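Local coordinates for protein STM4351 (Salmonella enterica, PDB 2Y7I) that binds arginine with high specificity in the bacterial periplasm, as a member of the family 3 solute-binding proteins, probably for uptake, at residues A[107-121]-A[131-143]. Residues are numbered along the deposited sequence; the frame is centred on the assembly and turned at random. Where two conformers were deposited one is given.
With ZN (zinc ion), chain D; ARG (arginine), chain C.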
loop_
_atom_site.group_PDB
_atom_site.type_symbol
_atom_site.label_atom_id
_atom_site.label_comp_id
_atom_site.label_asym_id
_atom_site.label_seq_id
_atom_site.Cartn_x
_atom_site.Cartn_y
_atom_site.Cartn_z
ATOM N N PHE A 107 1.149 -4.555 33.708
ATOM C CA PHE A 107 2.487 -4.089 34.078
ATOM C C PHE A 107 2.691 -4.019 35.592
ATOM O O PHE A 107 3.766 -4.377 36.088
ATOM C CB PHE A 107 2.799 -2.742 33.425
ATOM C CG PHE A 107 3.144 -2.849 31.953
ATOM C CD1 PHE A 107 4.320 -3.481 31.543
ATOM C CD2 PHE A 107 2.298 -2.315 30.986
ATOM C CE1 PHE A 107 4.639 -3.588 30.194
ATOM C CE2 PHE A 107 2.605 -2.417 29.628
ATOM C CZ PHE A 107 3.786 -3.058 29.231
ATOM N N ALA A 108 1.663 -3.579 36.322
ATOM C CA ALA A 108 1.711 -3.574 37.787
ATOM C C ALA A 108 2.007 -4.973 38.337
ATOM O O ALA A 108 2.769 -5.114 39.292
ATOM C CB ALA A 108 0.414 -3.023 38.382
ATOM N N ASP A 109 1.416 -5.999 37.724
ATOM C CA ASP A 109 1.642 -7.388 38.145
ATOM C C ASP A 109 3.111 -7.802 37.984
ATOM O O ASP A 109 3.579 -8.714 38.662
ATOM C CB ASP A 109 0.767 -8.365 37.346
ATOM C CG ASP A 109 -0.714 -8.201 37.615
ATOM O OD1 ASP A 109 -1.104 -7.711 38.697
ATOM O OD2 ASP A 109 -1.497 -8.582 36.713
ATOM N N LEU A 110 3.824 -7.136 37.082
ATOM C CA LEU A 110 5.234 -7.436 36.832
ATOM C C LEU A 110 6.207 -6.694 37.751
ATOM O O LEU A 110 7.422 -6.754 37.550
ATOM C CB LEU A 110 5.569 -7.194 35.353
ATOM C CG LEU A 110 5.036 -8.292 34.420
ATOM C CD1 LEU A 110 4.967 -7.776 32.980
ATOM C CD2 LEU A 110 5.937 -9.510 34.509
ATOM N N LYS A 111 5.678 -6.009 38.767
ATOM C CA LYS A 111 6.519 -5.261 39.713
ATOM C C LYS A 111 7.640 -6.158 40.280
ATOM O O LYS A 111 7.370 -7.235 40.808
ATOM C CB LYS A 111 5.664 -4.669 40.846
ATOM C CG LYS A 111 6.389 -3.626 41.699
ATOM C CD LYS A 111 5.603 -3.263 42.957
ATOM C CE LYS A 111 6.455 -2.428 43.912
ATOM N NZ LYS A 111 5.791 -2.236 45.243
ATOM N N GLY A 112 8.887 -5.712 40.145
ATOM C CA GLY A 112 10.037 -6.442 40.700
ATOM C C GLY A 112 10.493 -7.627 39.863
ATOM O O GLY A 112 11.350 -8.395 40.285
ATOM N N LYS A 113 9.930 -7.777 38.669
ATOM C CA LYS A 113 10.209 -8.948 37.849
ATOM C C LYS A 113 11.085 -8.568 36.666
ATOM O O LYS A 113 11.266 -7.377 36.365
ATOM C CB LYS A 113 8.903 -9.624 37.383
ATOM C CG LYS A 113 7.913 -10.001 38.519
ATOM C CD LYS A 113 8.457 -11.095 39.436
ATOM C CE LYS A 113 7.441 -11.441 40.523
ATOM N NZ LYS A 113 7.995 -12.409 41.492
ATOM N N LYS A 114 11.637 -9.585 36.011
ATOM C CA LYS A 114 12.544 -9.400 34.882
ATOM C C LYS A 114 11.806 -9.560 33.569
ATOM O O LYS A 114 11.149 -10.580 33.335
ATOM C CB LYS A 114 13.712 -10.393 34.951
ATOM C CG LYS A 114 14.696 -10.129 36.091
ATOM C CD LYS A 114 15.803 -11.185 36.141
ATOM C CE LYS A 114 16.918 -10.741 37.065
ATOM N NZ LYS A 114 18.118 -11.650 37.013
ATOM N N VAL A 115 11.913 -8.546 32.717
ATOM C CA VAL A 115 11.334 -8.597 31.383
ATOM C C VAL A 115 12.419 -8.351 30.325
ATOM O O VAL A 115 13.121 -7.339 30.357
ATOM C CB VAL A 115 10.147 -7.615 31.232
ATOM C CG1 VAL A 115 9.643 -7.591 29.793
ATOM C CG2 VAL A 115 9.016 -8.010 32.154
ATOM N N GLY A 116 12.557 -9.306 29.404
ATOM C CA GLY A 116 13.562 -9.223 28.355
ATOM C C GLY A 116 13.081 -8.400 27.174
ATOM O O GLY A 116 11.889 -8.385 26.850
ATOM N N LEU A 117 14.015 -7.714 26.529
ATOM C CA LEU A 117 13.727 -6.877 25.365
ATOM C C LEU A 117 15.028 -6.641 24.613
ATOM O O LEU A 117 16.102 -7.004 25.093
ATOM C CB LEU A 117 13.070 -5.552 25.778
ATOM C CG LEU A 117 13.623 -4.868 27.041
ATOM C CD1 LEU A 117 14.942 -4.138 26.781
ATOM C CD2 LEU A 117 12.611 -3.916 27.640
ATOM N N GLU A 118 14.943 -6.041 23.430
ATOM C CA GLU A 118 16.133 -5.847 22.598
ATOM C C GLU A 118 16.763 -4.475 22.818
ATOM O O GLU A 118 16.049 -3.478 22.924
ATOM C CB GLU A 118 15.749 -5.991 21.128
ATOM C CG GLU A 118 16.837 -6.472 20.185
ATOM C CD GLU A 118 16.246 -6.950 18.862
ATOM O OE1 GLU A 118 15.391 -6.231 18.342
ATOM O OE2 GLU A 118 16.583 -8.059 18.382
ATOM N N ASN A 119 18.097 -4.439 22.877
ATOM C CA ASN A 119 18.862 -3.191 22.956
ATOM C C ASN A 119 18.529 -2.293 21.780
ATOM O O ASN A 119 18.403 -2.776 20.662
ATOM C CB ASN A 119 20.366 -3.483 22.927
ATOM C CG ASN A 119 20.927 -3.787 24.291
ATOM O OD1 ASN A 119 20.650 -3.073 25.256
ATOM N ND2 ASN A 119 21.734 -4.846 24.382
ATOM N N GLY A 120 18.405 -0.993 22.026
ATOM C CA GLY A 120 18.218 -0.010 20.946
ATOM C C GLY A 120 16.791 0.217 20.468
ATOM O O GLY A 120 16.549 1.059 19.580
ATOM N N THR A 121 15.843 -0.493 21.079
ATOM C CA THR A 121 14.443 -0.473 20.622
ATOM C C THR A 121 13.556 0.553 21.330
ATOM O O THR A 121 13.886 1.053 22.414
ATOM C CB THR A 121 13.767 -1.877 20.729
ATOM O OG1 THR A 121 13.675 -2.280 22.106
ATOM C CG2 THR A 121 14.548 -2.900 19.944
ATOM N N GLN A 131 7.953 2.235 32.985
ATOM C CA GLN A 131 7.678 1.085 33.834
ATOM C C GLN A 131 8.880 0.756 34.709
ATOM O O GLN A 131 9.418 -0.352 34.663
ATOM C CB GLN A 131 7.260 -0.134 33.000
ATOM C CG GLN A 131 6.015 0.064 32.142
ATOM C CD GLN A 131 4.737 0.244 32.942
ATOM O OE1 GLN A 131 4.678 -0.053 34.145
ATOM N NE2 GLN A 131 3.695 0.707 32.268
ATOM N N GLN A 132 9.259 1.714 35.546
ATOM C CA GLN A 132 10.514 1.634 36.285
ATOM C C GLN A 132 10.557 0.611 37.416
ATOM O O GLN A 132 11.637 0.294 37.912
ATOM C CB GLN A 132 10.922 3.020 36.781
ATOM C CG GLN A 132 11.085 4.004 35.629
ATOM C CD GLN A 132 11.675 5.329 36.052
ATOM O OE1 GLN A 132 11.785 5.622 37.238
ATOM N NE2 GLN A 132 12.074 6.137 35.072
ATOM N N ALA A 133 9.396 0.091 37.819
ATOM C CA ALA A 133 9.340 -0.946 38.848
ATOM C C ALA A 133 9.635 -2.333 38.261
ATOM O O ALA A 133 9.767 -3.314 39.001
ATOM C CB ALA A 133 7.985 -0.928 39.562
ATOM N N ILE A 134 9.715 -2.403 36.930
ATOM C CA ILE A 134 10.074 -3.632 36.226
ATOM C C ILE A 134 11.545 -3.574 35.842
ATOM O O ILE A 134 12.034 -2.530 35.409
ATOM C CB ILE A 134 9.212 -3.842 34.950
ATOM C CG1 ILE A 134 7.711 -3.797 35.292
ATOM C CG2 ILE A 134 9.582 -5.166 34.280
ATOM C CD1 ILE A 134 6.794 -3.797 34.076
ATOM N N THR A 135 12.243 -4.688 36.019
ATOM C CA THR A 135 13.643 -4.785 35.633
ATOM C C THR A 135 13.750 -5.160 34.166
ATOM O O THR A 135 13.349 -6.264 33.770
ATOM C CB THR A 135 14.417 -5.810 36.483
ATOM O OG1 THR A 135 14.402 -5.405 37.853
ATOM C CG2 THR A 135 15.881 -5.915 36.002
ATOM N N PRO A 136 14.285 -4.241 33.345
ATOM C CA PRO A 136 14.471 -4.568 31.941
ATOM C C PRO A 136 15.787 -5.322 31.750
ATOM O O PRO A 136 16.805 -4.982 32.378
ATOM C CB PRO A 136 14.506 -3.193 31.261
ATOM C CG PRO A 136 14.988 -2.230 32.342
ATOM C CD PRO A 136 14.806 -2.902 33.685
ATOM N N VAL A 137 15.761 -6.369 30.936
ATOM C CA VAL A 137 16.961 -7.145 30.686
ATOM C C VAL A 137 17.194 -7.060 29.192
ATOM O O VAL A 137 16.354 -7.496 28.406
ATOM C CB VAL A 137 16.807 -8.619 31.148
ATOM C CG1 VAL A 137 18.119 -9.396 30.952
ATOM C CG2 VAL A 137 16.359 -8.679 32.609
ATOM N N ALA A 138 18.333 -6.484 28.815
ATOM C CA ALA A 138 18.636 -6.168 27.422
ATOM C C ALA A 138 19.344 -7.336 26.739
ATOM O O ALA A 138 20.249 -7.952 27.320
ATOM C CB ALA A 138 19.510 -4.914 27.355
ATOM N N TYR A 139 18.930 -7.601 25.505
ATOM C CA TYR A 139 19.483 -8.656 24.656
ATOM C C TYR A 139 19.761 -8.071 23.283
ATOM O O TYR A 139 19.031 -7.191 22.836
ATOM C CB TYR A 139 18.450 -9.782 24.487
ATOM C CG TYR A 139 18.176 -10.551 25.758
ATOM C CD1 TYR A 139 17.185 -10.135 26.650
ATOM C CD2 TYR A 139 18.917 -11.689 26.071
ATOM C CE1 TYR A 139 16.944 -10.834 27.833
ATOM C CE2 TYR A 139 18.673 -12.413 27.252
ATOM C CZ TYR A 139 17.692 -11.970 28.127
ATOM O OH TYR A 139 17.471 -12.680 29.281
ATOM N N ASP A 140 20.792 -8.563 22.597
ATOM C CA ASP A 140 20.948 -8.226 21.177
ATOM C C ASP A 140 20.200 -9.166 20.225
ATOM O O ASP A 140 20.452 -9.181 19.013
ATOM C CB ASP A 140 22.427 -8.078 20.789
ATOM C CG ASP A 140 22.961 -6.703 21.118
ATOM O OD1 ASP A 140 22.286 -5.989 21.888
ATOM O OD2 ASP A 140 24.036 -6.315 20.625
ATOM N N SER A 141 19.291 -9.967 20.768
ATOM C CA SER A 141 18.472 -10.844 19.933
ATOM C C SER A 141 17.268 -11.344 20.703
ATOM O O SER A 141 17.428 -11.972 21.753
ATOM C CB SER A 141 19.301 -12.040 19.451
ATOM O OG SER A 141 18.482 -12.974 18.769
ATOM N N TYR A 142 16.073 -11.062 20.177
ATOM C CA TYR A 142 14.844 -11.612 20.747
ATOM C C TYR A 142 14.919 -13.136 20.905
ATOM O O TYR A 142 14.333 -13.686 21.831
ATOM C CB TYR A 142 13.581 -11.111 19.995
ATOM C CG TYR A 142 13.115 -9.763 20.514
ATOM C CD1 TYR A 142 12.467 -9.661 21.740
ATOM C CD2 TYR A 142 13.345 -8.585 19.793
ATOM C CE1 TYR A 142 12.051 -8.420 22.248
ATOM C CE2 TYR A 142 12.922 -7.335 20.284
ATOM C CZ TYR A 142 12.278 -7.261 21.520
ATOM O OH TYR A 142 11.890 -6.031 22.048
ATOM N N LEU A 143 15.701 -13.814 20.062
ATOM C CA LEU A 143 15.854 -15.272 20.187
ATOM C C LEU A 143 16.459 -15.705 21.538
ATOM O O LEU A 143 16.007 -16.672 22.163
ATOM C CB LEU A 143 16.673 -15.868 19.025
ATOM C CG LEU A 143 16.423 -15.491 17.555
ATOM C CD1 LEU A 143 17.109 -16.497 16.610
ATOM C CD2 LEU A 143 14.942 -15.343 17.198
HETATM ZN ZN ZN D . 24.566 -4.584 21.003
HETATM N N ARG C . 9.802 -1.928 16.277
HETATM C CA ARG C . 10.797 -1.893 17.393
HETATM C C ARG C . 11.696 -0.671 17.243
HETATM O O ARG C . 12.606 -0.472 18.044
HETATM C CB ARG C . 11.648 -3.180 17.421
HETATM C CG ARG C . 12.348 -3.500 16.088
HETATM C CD ARG C . 13.295 -4.694 16.195
HETATM N NE ARG C . 13.668 -5.158 14.856
HETATM C CZ ARG C . 14.503 -6.163 14.598
HETATM N NH1 ARG C . 15.092 -6.844 15.584
HETATM N NH2 ARG C . 14.752 -6.486 13.347
HETATM O OXT ARG C . 11.541 0.128 16.299
HETATM O O HOH W 1 19.319 -7.512 17.290
HETATM O O HOH W 2 20.030 -4.752 19.600
HETATM O O HOH W 3 22.678 -6.943 26.360
#
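Strands 114-118 and 135-139 run parallel, and their backbones are stitched by hydrogen bonds from Thr135 N to Lys113 O, Val115 N to Thr135 O, Val137 N to Val115 O, Leu117 N to Val137 O and Tyr139 N to Leu117 O. The pairing is prolonged at both ends, where Gly112 N reaches Ala133 O (2.8 Å) and Asn119 N reaches Tyr139 O (2.9 Å). Apolar contacts gather at the start of the strands. Ile134 CD1 sits at the edge of the Phe107 ring, 3.6 Å from Phe107 CD1, and Ile134 CG2 is set against Val115 CG2. Over a face of that ring lies Gln131, its chain bent at chi2 (-67°) so that the amide stacks 17° from the ring plane; its NE2 is held by Tyr126. Side by side, Leu117 and Pro136 meet more loosely, while the Tyr139 ring turns its edge to Leu117 O and its CE1 passes Gly116 CA at 3.8 Å. Polar side chains take over at the strand ends. Asn119 ND2 donates to Asp140 OD1 (2.8 Å), with the acceptor in its amide plane but the carboxylate nearly perpendicular to it. The other oxygen, Asp140 OD2, binds a zinc ion shared with Asp55, so Asn119, in this conformer, probably helps to orient a metal ligand. Tyr142 lies obliquely against Glu118, Tyr142 CE2 3.2 Å from Glu118 CB; its hydroxyl bonds to Phe158 O and weakly accepts from Glu118 N. Extended beyond CG, Glu118 brings OE1 to 2.8 Å from NH1 of the bound arginine, which donates to it. Thr121, N-cap of helix 122-130, donates from OG1 to Glu118 O. Strands and helix form a parallel beta-alpha-beta unit: the end of strand 114-118 and the following turn supply part of the arginine pocket, while strand 135-139 leads to zinc ligand Asp140.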